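Local coordinates for protein putative endo-1,4-beta-xylanase (Bacteroides thetaiotaomicron VPI-5482, PDB 5MSX) that probably hydrolyses glycosidic bonds in plant pectin, as a family 43 glycoside hydrolase carrying a calcium-binding F5/8 type C domain, at residues G26-P31 and N285-V290; M33-S38 and T51-G56; V328-I333 and S365-A370; P377-D382 and L442-L447. One frame throughout, in Å; residues are numbered along the deposited sequence.

Interactions 1 and 2 lie near the centre of the chain, in the family 43 propeller, with centres about 10 Å apart. Segment pair 33-38 and 51-56 falls between the two segments of interaction 1 in the sequence, and the two contacts touch directly. Interactions 3 and 4 follow later in the chain, also about 10 Å apart between centres. They share one antiparallel sheet, in which strands 325-330 and 378-383 are neighbours. Centres of interactions 2 and 4 are about 27 Å apart. Interaction 2 nevertheless touches interaction 3 by packing of Met33 on Arg366. The set therefore runs from the predicted active site, across the domain interface, into the F5/8 type C domain.

Interaction 1 of 4, residues G26-P31 and N285-V290; sequences GNALIP and NRQTYV. With EDO (1,2-ethanediol), chain B; EDO (1,2-ethanediol), chain U.
In the five-bladed beta-propeller of the family 43 domain, the loop 26-31 crosses the strand that begins near Gln287, Ala28 lying beside Tyr289. The two paths run about 105° apart, so they cross and do not pair as strands. The direct bond at the crossing joins Leu29 N to Thr288 O, 2.8 Å long and nearly straight at 174°. Two waters extend this grip. One accepts from Val290 N and donates to Asn27 O, 3.0 Å away. The other accepts from Thr288 N and donates to Ile30 O, at 2.9 Å. The Tyr289 ring meets the loop obliquely, with CE2 3.6 Å from Ala28 CA. Its CG stands opposite the carbonyl carbon (chi1 -61°), which brings the ring back to the loop although CB points away. The hydroxyl is bonded to Phe25 O. A leucine at this position would probably leave Phe25 O without that mate and open a gap beside Ala28. Ala28 CB also packs on Gln287 NE2 at 3.6 Å. That amide nitrogen is bonded to Asp32 O and Asn363 O, and OE1 to Arg281. Leu29 CD2 touches Val290 CG2 at 3.8 Å. Asn363 also bonds Ala28 O and Asn27 OD1, which ties the loop to residues next to the calcium site. Strand 287-293 is an edge strand of its three-stranded sheet within this chain and pairs with strand 272-278. Leu29 also packs on Ile39 of strand 37-42, and Ile30 on Trp68 of strand 67-70.

Interaction 2 of 4, residues M33-S38 and T51-G56; sequences MIADAS and TTDGYG. With EDO (1,2-ethanediol), chain U.
Ile34 and Ala35 pair antiparallel with Thr52 and Thr51 in a blade of the beta-propeller, just before the chain turns a corner at Asp36. This is the tight part. Ala35 N donates to Thr51 O at 3.0 Å, and Thr51 N returns the bond to Ala35 O at 2.9 Å. Two residues along, past the Ile34-Thr52 pair, Asp53 N reaches Met33 O from 39° above the carbonyl plane, and the CB atoms of Met33 and Asp53 touch at 3.6 Å. The Asp53 carboxylate turns elsewhere, to a salt bridge with Arg286. The looser end is the turn at Gly54, which is partly exposed. There the extended Met33 chain lays SD 4.0 Å from Gly54 CA. The other end faces the pocket. Asp36, predicted to be the catalytic proton acceptor, lies close to His260. An ethanediol, probably from the crystallisation liquor, also sits beside its carboxylate, at a distance too short to trust. Thr51 probably helps to position this group, and its OG1 also takes a bond from Ala93 N. The same OG1 donates to the anti side of Asp36 OD2, 2.6 Å away and 17° out of the carboxylate plane.

Interaction 3 of 4, residues V328-I333 and S365-A370; sequences VYASSI and SRWMAA. With CA (calcium ion), chain T.
Trp367 plugs its indole N-H into the turn at Ser332, within the beta-sandwich of the calcium-binding F5/8 type C domain. From CB the ring swings away from the backbone N (chi1 166°) and comes up to the segment 328-333. CD1 passes Ser332 O at 4.0 Å. NE1 then donates to Ser332 O, 3.0 Å off and nearly in the ring plane, with an angle of 165°. Further out, CE2 lies 3.7 Å from Ala330 CB, which approaches the ring obliquely, and CZ2 follows beside the same methyl. The ring also packs on Ile379 and Ile453 of neighbouring strands. With a phenylalanine in its place, Ser332 O would probably lose its N-H mate and the turn would be freer to shift. Ser332 is held a second time. Its OG accepts from Ala370 N at 2.8 Å and is also bonded to Asp373 OD2. Ile333 adds a weak CA-H...O contact to Met368 O. The same segment 365-370 starts at the metal site, which Phe357, Asp360, Ala362, Trp454 and Glu455 complete. There Ser365 holds the calcium ion twice, through O at 2.4 Å and OG at 2.6 Å.

Interaction 4 of 4, residues P377-D382 and L442-L447; sequences PWIVAD and LRIKIL
Arg443 lays its aliphatic chain against Val380, with CD 3.9 Å from Val380 CG2, on one face of an antiparallel strand pair in the F5/8 type C beta-sandwich. Its CG stands opposite the backbone N (chi1 178°), and the chain bends at chi3. The guanidinium then lies over the five-membered ring of Trp378, 5.8 Å from CZ to the ring centre, so any cation-pi attraction is weak at most. Its stronger partner is Glu408, bridged through NE, and Trp416 is a further cation-pi neighbour. Trp378 CB rests on Lys445 CG at 4.0 Å.

Five backbone bonds tie the two strands, which run 167° apart. Ile379 and Ile444 bond each other both ways, and so do Ala381 and Leu442. The fifth joins Ile446 N to Pro377 O at 3.0 Å. The face with Ile379, Ala381, Leu442 and Ile444 is apolar, and Ile379 CG2 meets Ile444 CB at 4.2 Å there. Trp456 of strand 452-458 packs on Ala381, Leu442 and Ile444 on this face. At the end of the pair Pro377 CG meets Ile446 CB at 4.3 Å. Strand 378-383 is flanked by strand 325-330, which it also pairs with, and by strand 438-448. The latter pairs in turn with strand 403-410, so the contact lies inside the sheet and not at its edge.

Interaction 1 of 4, residues G26-P31 and N285-V290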
loop_
_atom_site.group_PDB
_atom_site.type_symbol
_atom_site.label_atom_id
_atom_site.label_comp_id
_atom_site.label_asym_id
_atom_site.label_seq_id
_atom_site.Cartn_x
_atom_site.Cartn_y
_atom_site.Cartn_z
ATOM N N GLY C 26 -1.414 21.197 -38.552
ATOM C CA GLY C 26 -2.776 20.683 -38.412
ATOM C C GLY C 26 -3.402 20.939 -37.060
ATOM O O GLY C 26 -3.227 22.026 -36.508
ATOM N N ASN C 27 -4.096 19.947 -36.514
ATOM C CA ASN C 27 -4.782 20.128 -35.232
ATOM C C ASN C 27 -4.180 19.264 -34.116
ATOM O O ASN C 27 -4.631 18.150 -33.856
ATOM C CB ASN C 27 -6.298 19.914 -35.363
ATOM C CG ASN C 27 -7.092 20.549 -34.186
ATOM O OD1 ASN C 27 -6.567 21.324 -33.355
ATOM N ND2 ASN C 27 -8.364 20.192 -34.101
ATOM N N ALA C 28 -3.148 19.794 -33.471
ATOM C CA ALA C 28 -2.503 19.117 -32.340
ATOM C C ALA C 28 -3.503 18.902 -31.190
ATOM O O ALA C 28 -4.547 19.587 -31.113
ATOM C CB ALA C 28 -1.313 19.939 -31.871
ATOM N N LEU C 29 -3.200 17.975 -30.289
ATOM C CA LEU C 29 -4.109 17.696 -29.194
ATOM C C LEU C 29 -4.240 18.907 -28.244
ATOM O O LEU C 29 -5.340 19.335 -27.931
ATOM C CB LEU C 29 -3.663 16.462 -28.418
ATOM C CG LEU C 29 -4.507 16.101 -27.191
ATOM C CD1 LEU C 29 -5.922 15.793 -27.615
ATOM C CD2 LEU C 29 -3.858 14.980 -26.419
ATOM N N ILE C 30 -3.101 19.461 -27.862
ATOM C CA ILE C 30 -2.992 20.505 -26.835
ATOM C C ILE C 30 -2.499 21.776 -27.507
ATOM O O ILE C 30 -1.697 21.691 -28.447
ATOM C CB ILE C 30 -1.973 20.077 -25.764
ATOM C CG1 ILE C 30 -2.471 18.834 -25.019
ATOM C CG2 ILE C 30 -1.651 21.188 -24.767
ATOM C CD1 ILE C 30 -3.780 19.001 -24.294
ATOM N N PRO C 31 -2.972 22.959 -27.040
ATOM C CA PRO C 31 -2.482 24.268 -27.569
ATOM C C PRO C 31 -1.220 24.722 -26.851
ATOM O O PRO C 31 -1.203 25.708 -26.130
ATOM C CB PRO C 31 -3.661 25.216 -27.331
ATOM C CG PRO C 31 -4.398 24.617 -26.188
ATOM C CD PRO C 31 -4.209 23.122 -26.253
ATOM N N ASN C 285 10.590 21.825 -29.999
ATOM C CA ASN C 285 9.435 22.585 -30.423
ATOM C C ASN C 285 8.492 21.577 -31.100
ATOM O O ASN C 285 8.169 21.689 -32.265
ATOM C CB ASN C 285 9.842 23.705 -31.387
ATOM C CG ASN C 285 10.840 24.658 -30.769
ATOM O OD1 ASN C 285 10.557 25.289 -29.780
ATOM N ND2 ASN C 285 12.022 24.714 -31.324
ATOM N N ARG C 286 8.080 20.589 -30.326
ATOM C CA ARG C 286 7.251 19.496 -30.808
ATOM C C ARG C 286 5.820 19.727 -30.352
ATOM O O ARG C 286 5.569 20.421 -29.375
ATOM C CB ARG C 286 7.796 18.171 -30.266
ATOM C CG ARG C 286 9.232 17.913 -30.684
ATOM C CD ARG C 286 9.951 16.905 -29.808
ATOM N NE ARG C 286 10.143 17.366 -28.429
ATOM C CZ ARG C 286 10.790 16.652 -27.506
ATOM N NH1 ARG C 286 11.295 15.466 -27.811
ATOM N NH2 ARG C 286 10.937 17.113 -26.277
ATOM N N GLN C 287 4.878 19.131 -31.063
ATOM C CA GLN C 287 3.495 19.027 -30.593
ATOM C C GLN C 287 3.082 17.576 -30.610
ATOM O O GLN C 287 3.816 16.729 -31.149
ATOM C CB GLN C 287 2.571 19.902 -31.429
ATOM C CG GLN C 287 2.759 21.371 -31.144
ATOM C CD GLN C 287 1.676 22.222 -31.790
ATOM O OE1 GLN C 287 1.656 22.374 -33.000
ATOM N NE2 GLN C 287 0.761 22.759 -30.983
ATOM N N THR C 288 1.927 17.301 -29.988
ATOM C CA THR C 288 1.421 15.933 -29.762
ATOM C C THR C 288 0.119 15.760 -30.511
ATOM O O THR C 288 -0.703 16.689 -30.562
ATOM C CB THR C 288 1.289 15.576 -28.264
ATOM O OG1 THR C 288 2.594 15.454 -27.693
ATOM C CG2 THR C 288 0.556 14.216 -28.036
ATOM N N TYR C 289 -0.022 14.600 -31.157
ATOM C CA TYR C 289 -1.185 14.249 -31.966
ATOM C C TYR C 289 -1.727 12.901 -31.504
ATOM O O TYR C 289 -0.985 12.099 -30.920
ATOM C CB TYR C 289 -0.773 14.147 -33.447
ATOM C CG TYR C 289 -0.237 15.472 -33.964
ATOM C CD1 TYR C 289 1.080 15.832 -33.739
ATOM C CD2 TYR C 289 -1.065 16.391 -34.572
ATOM C CE1 TYR C 289 1.573 17.045 -34.156
ATOM C CE2 TYR C 289 -0.569 17.621 -35.019
ATOM C CZ TYR C 289 0.757 17.944 -34.798
ATOM O OH TYR C 289 1.304 19.151 -35.232
ATOM N N VAL C 290 -2.991 12.640 -31.817
ATOM C CA VAL C 290 -3.683 11.388 -31.417
ATOM C C VAL C 290 -4.367 10.772 -32.650
ATOM O O VAL C 290 -5.010 11.485 -33.455
ATOM C CB VAL C 290 -4.704 11.632 -30.263
ATOM C CG1 VAL C 290 -5.423 10.339 -29.846
ATOM C CG2 VAL C 290 -4.003 12.195 -29.033
HETATM C C1 EDO B . 15.083 26.111 -30.917
HETATM O O1 EDO B . 13.985 26.905 -30.451
HETATM C C2 EDO B . 15.870 25.551 -29.738
HETATM O O2 EDO B . 15.054 25.399 -28.565
HETATM C C1 EDO U . 14.053 14.458 -24.235
HETATM O O1 EDO U . 13.727 13.242 -24.925
HETATM C C2 EDO U . 12.805 15.120 -23.705
HETATM O O2 EDO U . 11.736 14.868 -24.602
HETATM O O HOH W 1 -4.180 15.238 -33.229
HETATM O O HOH W 2 0.434 19.704 -28.697
#

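Interaction 2 of 4, residues M33-S38 and T51-G56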
loop_
_atom_site.group_PDB
_atom_site.type_symbol
_atom_site.label_atom_id
_atom_site.label_comp_id
_atom_site.label_asym_id
_atom_site.label_seq_id
_atom_site.Cartn_x
_atom_site.Cartn_y
_atom_site.Cartn_z
ATOM N N MET C 33 3.337 23.458 -27.039
ATOM C CA MET C 33 4.332 22.518 -27.468
ATOM C C MET C 33 4.575 21.533 -26.330
ATOM O O MET C 33 5.088 21.912 -25.272
ATOM C CB MET C 33 5.598 23.275 -27.890
ATOM C CG MET C 33 5.332 24.067 -29.169
ATOM S SD MET C 33 6.750 24.957 -29.781
ATOM C CE MET C 33 6.184 25.472 -31.404
ATOM N N ILE C 34 4.109 20.295 -26.540
ATOM C CA ILE C 34 4.271 19.221 -25.596
ATOM C C ILE C 34 4.765 17.962 -26.309
ATOM O O ILE C 34 4.502 17.767 -27.514
ATOM C CB ILE C 34 2.982 18.935 -24.797
ATOM C CG1 ILE C 34 1.831 18.452 -25.695
ATOM C CG2 ILE C 34 2.574 20.172 -23.995
ATOM C CD1 ILE C 34 0.819 17.607 -24.943
ATOM N N ALA C 35 5.494 17.152 -25.556
ATOM C CA ALA C 35 6.036 15.903 -26.017
ATOM C C ALA C 35 5.980 14.845 -24.901
ATOM O O ALA C 35 5.724 15.158 -23.733
ATOM C CB ALA C 35 7.473 16.111 -26.455
ATOM N N ASP C 36 6.244 13.604 -25.277
ATOM C CA ASP C 36 6.429 12.516 -24.338
ATOM C C ASP C 36 5.154 12.336 -23.476
ATOM O O ASP C 36 5.245 12.092 -22.270
ATOM C CB ASP C 36 7.649 12.752 -23.412
ATOM C CG ASP C 36 8.916 13.259 -24.146
ATOM O OD1 ASP C 36 9.218 12.814 -25.274
ATOM O OD2 ASP C 36 9.639 14.067 -23.521
ATOM N N ALA C 37 3.991 12.452 -24.103
ATOM C CA ALA C 37 2.724 12.589 -23.386
ATOM C C ALA C 37 2.234 11.283 -22.778
ATOM O O ALA C 37 2.407 10.196 -23.358
ATOM C CB ALA C 37 1.659 13.161 -24.304
ATOM N N SER C 38 1.638 11.403 -21.594
ATOM C CA SER C 38 0.993 10.311 -20.892
ATOM C C SER C 38 -0.412 10.756 -20.691
ATOM O O SER C 38 -0.650 11.705 -19.968
ATOM C CB SER C 38 1.668 10.055 -19.540
ATOM O OG SER C 38 2.957 9.507 -19.743
ATOM N N THR C 51 6.052 16.418 -21.176
ATOM C CA THR C 51 7.138 17.384 -21.220
ATOM C C THR C 51 6.603 18.676 -21.878
ATOM O O THR C 51 6.019 18.624 -22.977
ATOM C CB THR C 51 8.300 16.859 -22.071
ATOM O OG1 THR C 51 8.711 15.572 -21.615
ATOM C CG2 THR C 51 9.493 17.854 -22.093
ATOM N N THR C 52 6.820 19.821 -21.235
ATOM C CA THR C 52 6.497 21.082 -21.853
ATOM C C THR C 52 7.735 21.588 -22.644
ATOM O O THR C 52 8.828 21.704 -22.108
ATOM C CB THR C 52 5.979 22.093 -20.813
ATOM O OG1 THR C 52 4.763 21.590 -20.206
ATOM C CG2 THR C 52 5.717 23.455 -21.496
ATOM N N ASP C 53 7.531 21.839 -23.937
ATOM C CA ASP C 53 8.575 22.190 -24.925
ATOM C C ASP C 53 8.462 23.727 -25.139
ATOM O O ASP C 53 7.717 24.392 -24.443
ATOM C CB ASP C 53 8.266 21.438 -26.264
ATOM C CG ASP C 53 9.211 20.260 -26.576
ATOM O OD1 ASP C 53 9.885 19.681 -25.665
ATOM O OD2 ASP C 53 9.264 19.890 -27.795
ATOM N N GLY C 54 9.159 24.280 -26.129
ATOM C CA GLY C 54 8.961 25.675 -26.535
ATOM C C GLY C 54 9.698 26.684 -25.643
ATOM O O GLY C 54 9.389 27.870 -25.708
ATOM N N TYR C 55 10.681 26.228 -24.846
ATOM C CA TYR C 55 11.467 27.111 -23.977
ATOM C C TYR C 55 12.796 27.641 -24.588
ATOM O O TYR C 55 13.534 28.373 -23.926
ATOM C CB TYR C 55 11.619 26.506 -22.557
ATOM C CG TYR C 55 10.458 26.947 -21.679
ATOM C CD1 TYR C 55 9.160 26.546 -21.972
ATOM C CD2 TYR C 55 10.647 27.837 -20.598
ATOM C CE1 TYR C 55 8.082 26.979 -21.214
ATOM C CE2 TYR C 55 9.575 28.275 -19.824
ATOM C CZ TYR C 55 8.294 27.836 -20.131
ATOM O OH TYR C 55 7.212 28.235 -19.399
ATOM N N GLY C 56 13.091 27.305 -25.841
ATOM C CA GLY C 56 14.111 28.023 -26.582
ATOM C C GLY C 56 15.563 27.652 -26.341
ATOM O O GLY C 56 16.429 28.247 -26.971
HETATM C C1 EDO U . 14.053 14.458 -24.235
HETATM O O1 EDO U . 13.727 13.242 -24.925
HETATM C C2 EDO U . 12.805 15.120 -23.705
HETATM O O2 EDO U . 11.736 14.868 -24.602
#

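Interaction 3 of 4, residues V328-I333 and S365-A370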
loop_
_atom_site.group_PDB
_atom_site.type_symbol
_atom_site.label_atom_id
_atom_site.label_comp_id
_atom_site.label_asym_id
_atom_site.label_seq_id
_atom_site.Cartn_x
_atom_site.Cartn_y
_atom_site.Cartn_z
ATOM N N VAL C 328 -9.945 39.290 -38.599
ATOM C CA VAL C 328 -8.998 39.577 -37.538
ATOM C C VAL C 328 -7.840 40.345 -38.136
ATOM O O VAL C 328 -7.604 40.264 -39.327
ATOM C CB VAL C 328 -8.434 38.297 -36.866
ATOM C CG1 VAL C 328 -9.434 37.708 -35.903
ATOM C CG2 VAL C 328 -8.051 37.247 -37.900
ATOM N N TYR C 329 -7.132 41.088 -37.301
ATOM C CA TYR C 329 -5.934 41.822 -37.714
ATOM C C TYR C 329 -5.181 42.185 -36.461
ATOM O O TYR C 329 -5.746 42.145 -35.382
ATOM C CB TYR C 329 -6.263 43.070 -38.557
ATOM C CG TYR C 329 -7.228 44.056 -37.921
ATOM C CD1 TYR C 329 -6.773 45.056 -37.051
ATOM C CD2 TYR C 329 -8.594 43.995 -38.196
ATOM C CE1 TYR C 329 -7.661 45.965 -36.473
ATOM C CE2 TYR C 329 -9.485 44.890 -37.615
ATOM C CZ TYR C 329 -9.013 45.870 -36.762
ATOM O OH TYR C 329 -9.898 46.751 -36.202
ATOM N N ALA C 330 -3.903 42.514 -36.600
ATOM C CA ALA C 330 -3.033 42.690 -35.448
ATOM C C ALA C 330 -2.055 43.831 -35.635
ATOM O O ALA C 330 -1.970 44.392 -36.698
ATOM C CB ALA C 330 -2.277 41.393 -35.179
ATOM N N SER C 331 -1.331 44.157 -34.574
ATOM C CA SER C 331 -0.284 45.170 -34.593
ATOM C C SER C 331 0.920 44.799 -35.445
ATOM O O SER C 331 1.574 45.670 -35.995
ATOM C CB SER C 331 0.193 45.446 -33.166
ATOM O OG SER C 331 0.789 44.311 -32.561
ATOM N N SER C 332 1.238 43.505 -35.501
ATOM C CA SER C 332 2.286 42.999 -36.361
ATOM C C SER C 332 2.136 41.492 -36.548
ATOM O O SER C 332 1.299 40.833 -35.900
ATOM C CB SER C 332 3.664 43.306 -35.779
ATOM O OG SER C 332 3.917 42.540 -34.622
ATOM N N ILE C 333 2.950 40.972 -37.463
ATOM C CA ILE C 333 2.994 39.559 -37.809
ATOM C C ILE C 333 4.464 39.195 -37.923
ATOM O O ILE C 333 5.214 39.880 -38.647
ATOM C CB ILE C 333 2.272 39.277 -39.139
ATOM C CG1 ILE C 333 0.809 39.748 -39.059
ATOM C CG2 ILE C 333 2.359 37.796 -39.497
ATOM C CD1 ILE C 333 0.092 39.785 -40.385
ATOM N N SER C 365 -1.627 25.768 -35.263
ATOM C CA SER C 365 -1.315 27.085 -35.791
ATOM C C SER C 365 -1.472 28.205 -34.766
ATOM O O SER C 365 -2.323 28.135 -33.865
ATOM C CB SER C 365 -2.205 27.375 -36.972
ATOM O OG SER C 365 -3.560 27.462 -36.599
ATOM N N ARG C 366 -0.668 29.250 -34.936
ATOM C CA ARG C 366 -0.664 30.380 -34.033
ATOM C C ARG C 366 -0.374 31.688 -34.761
ATOM O O ARG C 366 0.420 31.720 -35.722
ATOM C CB ARG C 366 0.420 30.183 -32.961
ATOM C CG ARG C 366 1.727 29.711 -33.558
ATOM C CD ARG C 366 2.780 29.508 -32.514
ATOM N NE ARG C 366 3.965 29.014 -33.178
ATOM C CZ ARG C 366 5.189 29.061 -32.691
ATOM N NH1 ARG C 366 5.417 29.543 -31.491
ATOM N NH2 ARG C 366 6.185 28.598 -33.415
ATOM N N TRP C 367 -1.001 32.759 -34.268
ATOM C CA TRP C 367 -0.518 34.134 -34.520
ATOM C C TRP C 367 0.679 34.359 -33.644
ATOM O O TRP C 367 0.704 33.897 -32.500
ATOM C CB TRP C 367 -1.587 35.184 -34.204
ATOM C CG TRP C 367 -1.072 36.606 -34.115
ATOM C CD1 TRP C 367 -0.564 37.357 -35.133
ATOM C CD2 TRP C 367 -1.011 37.426 -32.947
ATOM N NE1 TRP C 367 -0.185 38.595 -34.678
ATOM C CE2 TRP C 367 -0.464 38.678 -33.344
ATOM C CE3 TRP C 367 -1.399 37.248 -31.604
ATOM C CZ2 TRP C 367 -0.265 39.747 -32.441
ATOM C CZ3 TRP C 367 -1.190 38.324 -30.683
ATOM C CH2 TRP C 367 -0.620 39.553 -31.120
ATOM N N MET C 368 1.681 35.052 -34.174
ATOM C CA MET C 368 2.773 35.589 -33.383
ATOM C C MET C 368 3.083 37.014 -33.847
ATOM O O MET C 368 3.241 37.268 -35.053
ATOM C CB MET C 368 4.038 34.740 -33.529
ATOM C CG MET C 368 3.934 33.325 -32.961
ATOM S SD MET C 368 4.046 33.319 -31.174
ATOM C CE MET C 368 5.744 33.759 -30.888
ATOM N N ALA C 369 3.165 37.938 -32.889
ATOM C CA ALA C 369 3.645 39.299 -33.140
ATOM C C ALA C 369 5.119 39.269 -33.555
ATOM O O ALA C 369 5.873 38.353 -33.148
ATOM C CB ALA C 369 3.482 40.152 -31.883
ATOM N N ALA C 370 5.542 40.270 -34.337
ATOM C CA ALA C 370 6.950 40.388 -34.717
ATOM C C ALA C 370 7.831 40.634 -33.488
ATOM O O ALA C 370 7.392 41.238 -32.501
ATOM C CB ALA C 370 7.154 41.482 -35.750
HETATM CA CA CA T . -4.693 28.199 -34.378
#

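Interaction 4 of 4, residues P377-D382 and L442-L447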
loop_
_atom_site.group_PDB
_atom_site.type_symbol
_atom_site.label_atom_id
_atom_site.label_comp_id
_atom_site.label_asym_id
_atom_site.label_seq_id
_atom_site.Cartn_x
_atom_site.Cartn_y
_atom_site.Cartn_z
ATOM N N PRO C 377 1.857 44.684 -27.994
ATOM C CA PRO C 377 1.338 44.039 -29.198
ATOM C C PRO C 377 -0.137 43.766 -29.011
ATOM O O PRO C 377 -0.573 43.526 -27.884
ATOM C CB PRO C 377 2.131 42.725 -29.282
ATOM C CG PRO C 377 2.788 42.546 -27.962
ATOM C CD PRO C 377 2.963 43.919 -27.391
ATOM N N TRP C 378 -0.911 43.820 -30.087
ATOM C CA TRP C 378 -2.336 43.611 -29.964
ATOM C C TRP C 378 -2.925 42.929 -31.178
ATOM O O TRP C 378 -2.343 42.934 -32.269
ATOM C CB TRP C 378 -3.055 44.939 -29.670
ATOM C CG TRP C 378 -2.785 46.019 -30.683
ATOM C CD1 TRP C 378 -1.917 47.063 -30.550
ATOM C CD2 TRP C 378 -3.385 46.151 -31.981
ATOM N NE1 TRP C 378 -1.941 47.835 -31.680
ATOM C CE2 TRP C 378 -2.836 47.305 -32.573
ATOM C CE3 TRP C 378 -4.339 45.409 -32.696
ATOM C CZ2 TRP C 378 -3.196 47.733 -33.864
ATOM C CZ3 TRP C 378 -4.696 45.824 -33.973
ATOM C CH2 TRP C 378 -4.115 46.977 -34.550
ATOM N N ILE C 379 -4.097 42.339 -30.959
ATOM C CA ILE C 379 -4.879 41.678 -32.002
ATOM C C ILE C 379 -6.343 42.032 -31.774
ATOM O O ILE C 379 -6.759 42.208 -30.634
ATOM C CB ILE C 379 -4.631 40.133 -31.983
ATOM C CG1 ILE C 379 -5.420 39.426 -33.084
ATOM C CG2 ILE C 379 -4.922 39.523 -30.612
ATOM C CD1 ILE C 379 -4.886 38.037 -33.436
ATOM N N VAL C 380 -7.110 42.103 -32.854
ATOM C CA VAL C 380 -8.508 42.503 -32.821
ATOM C C VAL C 380 -9.349 41.478 -33.552
ATOM O O VAL C 380 -9.072 41.172 -34.699
ATOM C CB VAL C 380 -8.707 43.860 -33.559
ATOM C CG1 VAL C 380 -10.165 44.092 -33.979
ATOM C CG2 VAL C 380 -8.206 45.023 -32.718
ATOM N N ALA C 381 -10.413 41.015 -32.914
ATOM C CA ALA C 381 -11.403 40.216 -33.576
ATOM C C ALA C 381 -12.600 41.103 -33.930
ATOM O O ALA C 381 -13.082 41.863 -33.080
ATOM C CB ALA C 381 -11.838 39.078 -32.677
ATOM N N ASP C 382 -13.055 40.985 -35.183
ATOM C CA ASP C 382 -14.214 41.680 -35.712
ATOM C C ASP C 382 -15.327 40.678 -36.003
ATOM O O ASP C 382 -15.329 40.000 -37.046
ATOM C CB ASP C 382 -13.846 42.441 -37.005
ATOM C CG ASP C 382 -15.021 43.270 -37.589
ATOM O OD1 ASP C 382 -16.142 43.291 -37.049
ATOM O OD2 ASP C 382 -14.810 43.920 -38.610
ATOM N N LEU C 442 -13.398 42.966 -30.340
ATOM C CA LEU C 442 -12.621 42.720 -29.129
ATOM C C LEU C 442 -11.175 42.928 -29.461
ATOM O O LEU C 442 -10.757 42.679 -30.592
ATOM C CB LEU C 442 -12.764 41.281 -28.637
ATOM C CG LEU C 442 -13.784 40.970 -27.551
ATOM C CD1 LEU C 442 -15.200 41.160 -28.090
ATOM C CD2 LEU C 442 -13.561 39.556 -27.017
ATOM N N ARG C 443 -10.409 43.309 -28.448
ATOM C CA ARG C 443 -9.002 43.494 -28.593
ATOM C C ARG C 443 -8.297 43.024 -27.355
ATOM O O ARG C 443 -8.717 43.335 -26.239
ATOM C CB ARG C 443 -8.673 44.981 -28.811
ATOM C CG ARG C 443 -7.183 45.270 -28.923
ATOM C CD ARG C 443 -6.911 46.668 -29.470
ATOM N NE ARG C 443 -7.002 47.696 -28.431
ATOM C CZ ARG C 443 -7.126 49.006 -28.659
ATOM N NH1 ARG C 443 -7.187 49.486 -29.898
ATOM N NH2 ARG C 443 -7.190 49.850 -27.634
ATOM N N ILE C 444 -7.187 42.334 -27.568
ATOM C CA ILE C 444 -6.293 41.914 -26.496
ATOM C C ILE C 444 -5.035 42.714 -26.676
ATOM O O ILE C 444 -4.542 42.798 -27.785
ATOM C CB ILE C 444 -5.952 40.418 -26.620
ATOM C CG1 ILE C 444 -7.209 39.590 -26.410
ATOM C CG2 ILE C 444 -4.855 39.999 -25.637
ATOM C CD1 ILE C 444 -7.218 38.326 -27.223
ATOM N N LYS C 445 -4.532 43.323 -25.608
ATOM C CA LYS C 445 -3.185 43.879 -25.618
ATOM C C LYS C 445 -2.368 43.047 -24.655
ATOM O O LYS C 445 -2.790 42.832 -23.537
ATOM C CB LYS C 445 -3.164 45.350 -25.165
ATOM C CG LYS C 445 -3.995 46.308 -26.007
ATOM C CD LYS C 445 -3.665 47.772 -25.689
ATOM C CE LYS C 445 -4.407 48.258 -24.453
ATOM N NZ LYS C 445 -3.731 49.412 -23.793
ATOM N N ILE C 446 -1.188 42.617 -25.068
ATOM C CA ILE C 446 -0.374 41.742 -24.256
ATOM C C ILE C 446 0.675 42.587 -23.552
ATOM O O ILE C 446 1.444 43.288 -24.195
ATOM C CB ILE C 446 0.256 40.604 -25.098
ATOM C CG1 ILE C 446 -0.857 39.821 -25.804
ATOM C CG2 ILE C 446 1.084 39.670 -24.215
ATOM C CD1 ILE C 446 -0.396 38.716 -26.727
ATOM N N LEU C 447 0.707 42.481 -22.225
ATOM C CA LEU C 447 1.572 43.286 -21.372
ATOM C C LEU C 447 2.804 42.534 -20.915
ATOM O O LEU C 447 3.880 43.119 -20.859
ATOM C CB LEU C 447 0.775 43.785 -20.167
ATOM C CG LEU C 447 -0.397 44.737 -20.489
ATOM C CD1 LEU C 447 -1.378 44.813 -19.316
ATOM C CD2 LEU C 447 0.127 46.117 -20.863
#